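Local coordinates for PF14_0633 protein (Plasmodium falciparum, PDB 3IGM), which binds its cognate DNA through an AP2 domain as a domain-swapped dimer and probably regulates transcription, at residues A22-Y25 with R30-R33. Residues are numbered along the deposited sequence; the frame is centred on the assembly and turned at random.
With nucleotides of chain B; nucleotides of chain C.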
loop_
_atom_site.group_PDB
_atom_site.type_symbol
_atom_site.label_atom_id
_atom_site.label_comp_id
_atom_site.label_asym_id
_atom_site.label_seq_id
_atom_site.Cartn_x
_atom_site.Cartn_y
_atom_site.Cartn_z
ATOM N N ALA A 22 -3.259 -7.774 -14.924
ATOM C CA ALA A 22 -3.514 -7.723 -16.350
ATOM C C ALA A 22 -4.256 -9.003 -16.694
ATOM O O ALA A 22 -3.741 -10.123 -16.503
ATOM C CB ALA A 22 -2.185 -7.622 -17.119
ATOM N N PHE A 23 -5.485 -8.825 -17.154
ATOM C CA PHE A 23 -6.369 -9.915 -17.535
ATOM C C PHE A 23 -6.311 -10.059 -19.037
ATOM O O PHE A 23 -6.390 -9.074 -19.757
ATOM C CB PHE A 23 -7.808 -9.641 -17.062
ATOM C CG PHE A 23 -7.991 -9.831 -15.579
ATOM C CD1 PHE A 23 -8.442 -11.053 -15.072
ATOM C CD2 PHE A 23 -7.670 -8.808 -14.690
ATOM C CE1 PHE A 23 -8.583 -11.253 -13.710
ATOM C CE2 PHE A 23 -7.801 -8.994 -13.313
ATOM C CZ PHE A 23 -8.267 -10.222 -12.819
ATOM N N PHE A 24 -6.153 -11.288 -19.508
ATOM C CA PHE A 24 -5.948 -11.541 -20.932
ATOM C C PHE A 24 -6.581 -12.871 -21.301
ATOM O O PHE A 24 -6.739 -13.753 -20.453
ATOM C CB PHE A 24 -4.437 -11.539 -21.289
ATOM C CG PHE A 24 -3.624 -12.609 -20.577
ATOM C CD1 PHE A 24 -3.253 -13.784 -21.235
ATOM C CD2 PHE A 24 -3.216 -12.436 -19.265
ATOM C CE1 PHE A 24 -2.496 -14.769 -20.578
ATOM C CE2 PHE A 24 -2.468 -13.412 -18.600
ATOM C CZ PHE A 24 -2.103 -14.576 -19.256
ATOM N N TYR A 25 -6.939 -13.014 -22.567
ATOM C CA TYR A 25 -7.438 -14.291 -23.057
ATOM C C TYR A 25 -6.308 -15.162 -23.592
ATOM O O TYR A 25 -5.427 -14.681 -24.308
ATOM C CB TYR A 25 -8.556 -14.088 -24.087
ATOM C CG TYR A 25 -9.862 -13.741 -23.404
ATOM C CD1 TYR A 25 -10.674 -14.737 -22.854
ATOM C CD2 TYR A 25 -10.264 -12.413 -23.261
ATOM C CE1 TYR A 25 -11.863 -14.414 -22.193
ATOM C CE2 TYR A 25 -11.455 -12.085 -22.614
ATOM C CZ TYR A 25 -12.243 -13.089 -22.084
ATOM O OH TYR A 25 -13.416 -12.755 -21.447
ATOM N N ARG A 30 -9.709 -17.247 -19.779
ATOM C CA ARG A 30 -9.369 -15.967 -19.165
ATOM C C ARG A 30 -8.379 -16.144 -18.010
ATOM O O ARG A 30 -8.574 -16.974 -17.106
ATOM C CB ARG A 30 -10.614 -15.218 -18.680
ATOM C CG ARG A 30 -10.347 -13.735 -18.413
ATOM C CD ARG A 30 -11.602 -13.051 -17.927
ATOM N NE ARG A 30 -11.480 -11.595 -17.905
ATOM C CZ ARG A 30 -12.218 -10.793 -17.137
ATOM N NH1 ARG A 30 -13.135 -11.297 -16.303
ATOM N NH2 ARG A 30 -12.034 -9.481 -17.193
ATOM N N ARG A 31 -7.319 -15.346 -18.054
ATOM C CA ARG A 31 -6.180 -15.505 -17.155
ATOM C C ARG A 31 -5.749 -14.152 -16.643
ATOM O O ARG A 31 -6.185 -13.128 -17.155
ATOM C CB ARG A 31 -5.019 -16.206 -17.882
ATOM C CG ARG A 31 -5.338 -17.635 -18.328
ATOM C CD ARG A 31 -4.151 -18.323 -18.989
ATOM N NE ARG A 31 -3.149 -18.728 -18.010
ATOM C CZ ARG A 31 -1.967 -19.271 -18.307
ATOM N NH1 ARG A 31 -1.612 -19.466 -19.579
ATOM N NH2 ARG A 31 -1.133 -19.616 -17.326
ATOM N N SER A 32 -4.909 -14.142 -15.615
ATOM C CA SER A 32 -4.398 -12.883 -15.076
ATOM C C SER A 32 -2.929 -12.958 -14.685
ATOM O O SER A 32 -2.427 -14.011 -14.296
ATOM C CB SER A 32 -5.247 -12.411 -13.891
ATOM O OG SER A 32 -5.038 -13.221 -12.749
ATOM N N ARG A 33 -2.254 -11.820 -14.793
ATOM C CA ARG A 33 -0.876 -11.673 -14.349
ATOM C C ARG A 33 -0.802 -10.519 -13.345
ATOM O O ARG A 33 -1.306 -9.419 -13.602
ATOM C CB ARG A 33 0.051 -11.448 -15.546
ATOM C CG ARG A 33 1.505 -11.096 -15.211
ATOM C CD ARG A 33 2.375 -12.298 -14.883
ATOM N NE ARG A 33 2.506 -13.240 -15.994
ATOM C CZ ARG A 33 3.590 -13.366 -16.761
ATOM N NH1 ARG A 33 4.663 -12.596 -16.585
ATOM N NH2 ARG A 33 3.603 -14.279 -17.713
ATOM P P DA B 4 -4.155 -18.151 -14.323
ATOM O OP1 DA B 4 -3.687 -19.211 -15.245
ATOM O OP2 DA B 4 -4.382 -16.759 -14.769
ATOM O "O5'" DA B 4 -5.526 -18.651 -13.671
ATOM C "C5'" DA B 4 -5.571 -19.849 -12.867
ATOM C "C4'" DA B 4 -7.023 -20.129 -12.516
ATOM O "O4'" DA B 4 -7.496 -19.130 -11.586
ATOM C "C3'" DA B 4 -7.994 -20.059 -13.689
ATOM O "O3'" DA B 4 -8.982 -21.063 -13.477
ATOM C "C2'" DA B 4 -8.560 -18.633 -13.655
ATOM C "C1'" DA B 4 -8.480 -18.282 -12.169
ATOM N N9 DA B 4 -8.115 -16.899 -11.845
ATOM C C8 DA B 4 -7.292 -16.051 -12.535
ATOM N N7 DA B 4 -7.160 -14.866 -11.977
ATOM C C5 DA B 4 -7.938 -14.941 -10.824
ATOM C C6 DA B 4 -8.241 -14.028 -9.789
ATOM N N6 DA B 4 -7.741 -12.781 -9.720
ATOM N N1 DA B 4 -9.080 -14.446 -8.793
ATOM C C2 DA B 4 -9.582 -15.682 -8.826
ATOM N N3 DA B 4 -9.377 -16.619 -9.752
ATOM C C4 DA B 4 -8.541 -16.191 -10.731
ATOM P P DC C 3 -11.809 -1.010 -12.001
ATOM O OP1 DC C 3 -12.458 0.101 -11.270
ATOM O OP2 DC C 3 -10.470 -0.778 -12.608
ATOM O "O5'" DC C 3 -11.715 -2.293 -11.028
ATOM C "C5'" DC C 3 -12.656 -2.457 -9.975
ATOM C "C4'" DC C 3 -12.755 -3.875 -9.433
ATOM O "O4'" DC C 3 -12.931 -4.886 -10.460
ATOM C "C3'" DC C 3 -11.600 -4.350 -8.555
ATOM O "O3'" DC C 3 -12.217 -4.712 -7.358
ATOM C "C2'" DC C 3 -11.108 -5.617 -9.237
ATOM C "C1'" DC C 3 -12.416 -6.069 -9.890
ATOM N N1 DC C 3 -12.239 -7.146 -10.914
ATOM C C2 DC C 3 -13.086 -8.267 -10.904
ATOM O O2 DC C 3 -13.977 -8.354 -10.056
ATOM N N3 DC C 3 -12.906 -9.234 -11.835
ATOM C C4 DC C 3 -11.928 -9.109 -12.736
ATOM N N4 DC C 3 -11.773 -10.083 -13.628
ATOM C C5 DC C 3 -11.064 -7.977 -12.768
ATOM C C6 DC C 3 -11.246 -7.027 -11.847
ATOM P P DG C 2 -11.331 -4.313 -18.217
ATOM O OP1 DG C 2 -10.617 -3.217 -18.910
ATOM O OP2 DG C 2 -10.637 -5.570 -17.843
ATOM O "O5'" DG C 2 -11.943 -3.722 -16.864
ATOM C "C5'" DG C 2 -12.840 -2.579 -16.806
ATOM C "C4'" DG C 2 -13.365 -2.405 -15.375
ATOM O "O4'" DG C 2 -14.147 -3.571 -15.017
ATOM C "C3'" DG C 2 -12.321 -2.300 -14.260
ATOM O "O3'" DG C 2 -12.788 -1.474 -13.185
ATOM C "C2'" DG C 2 -12.131 -3.751 -13.806
ATOM C "C1'" DG C 2 -13.536 -4.308 -13.969
ATOM N N9 DG C 2 -13.639 -5.698 -14.390
ATOM C C8 DG C 2 -12.902 -6.377 -15.328
ATOM N N7 DG C 2 -13.283 -7.620 -15.491
ATOM C C5 DG C 2 -14.341 -7.762 -14.603
ATOM C C6 DG C 2 -15.167 -8.874 -14.324
ATOM O O6 DG C 2 -15.116 -10.001 -14.818
ATOM N N1 DG C 2 -16.117 -8.587 -13.349
ATOM C C2 DG C 2 -16.274 -7.369 -12.728
ATOM N N2 DG C 2 -17.259 -7.261 -11.814
ATOM N N3 DG C 2 -15.515 -6.316 -12.986
ATOM C C4 DG C 2 -14.577 -6.587 -13.928
#
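F23 and S32 face each other across an antiparallel hairpin as a non-hydrogen-bonded pair, and CB of S32 lies over the F23 ring in a CH-pi contact, 3.8 Å from its centroid. The opposite face of that ring receives the cytosine amino group of DC3 of chain C, N4 lying 3.4 Å from F23 CE1. Beside it R30 lays CG over one face of the Y25 ring; with CG anti to the backbone N (chi1 -163°), the extended chain carries the guanidinium to DG2 of chain C, where NH1 and NH2 hydrogen-bond O6 and N7, each at 2.8 Å. S32 makes two hydrogen bonds to DA4 of chain B: OG with base N7 and backbone N to phosphate OP2. On the other side of the sheet, R31 CB packs over the F24 ring while R31 NE donates a hydrogen bond to OP1 and NH1 forms a salt bridge with D26. F24 also meets F54 of the second subunit edge-to-face, consistent with the domain swap. Paired backbone bonds at A22–R33 and F24–R31 set this register. R30 and S32 both read major-groove base edges, the bidentate pairing being the more specific, whereas S32 N and R31 NE hold the phosphate against strand 29-35.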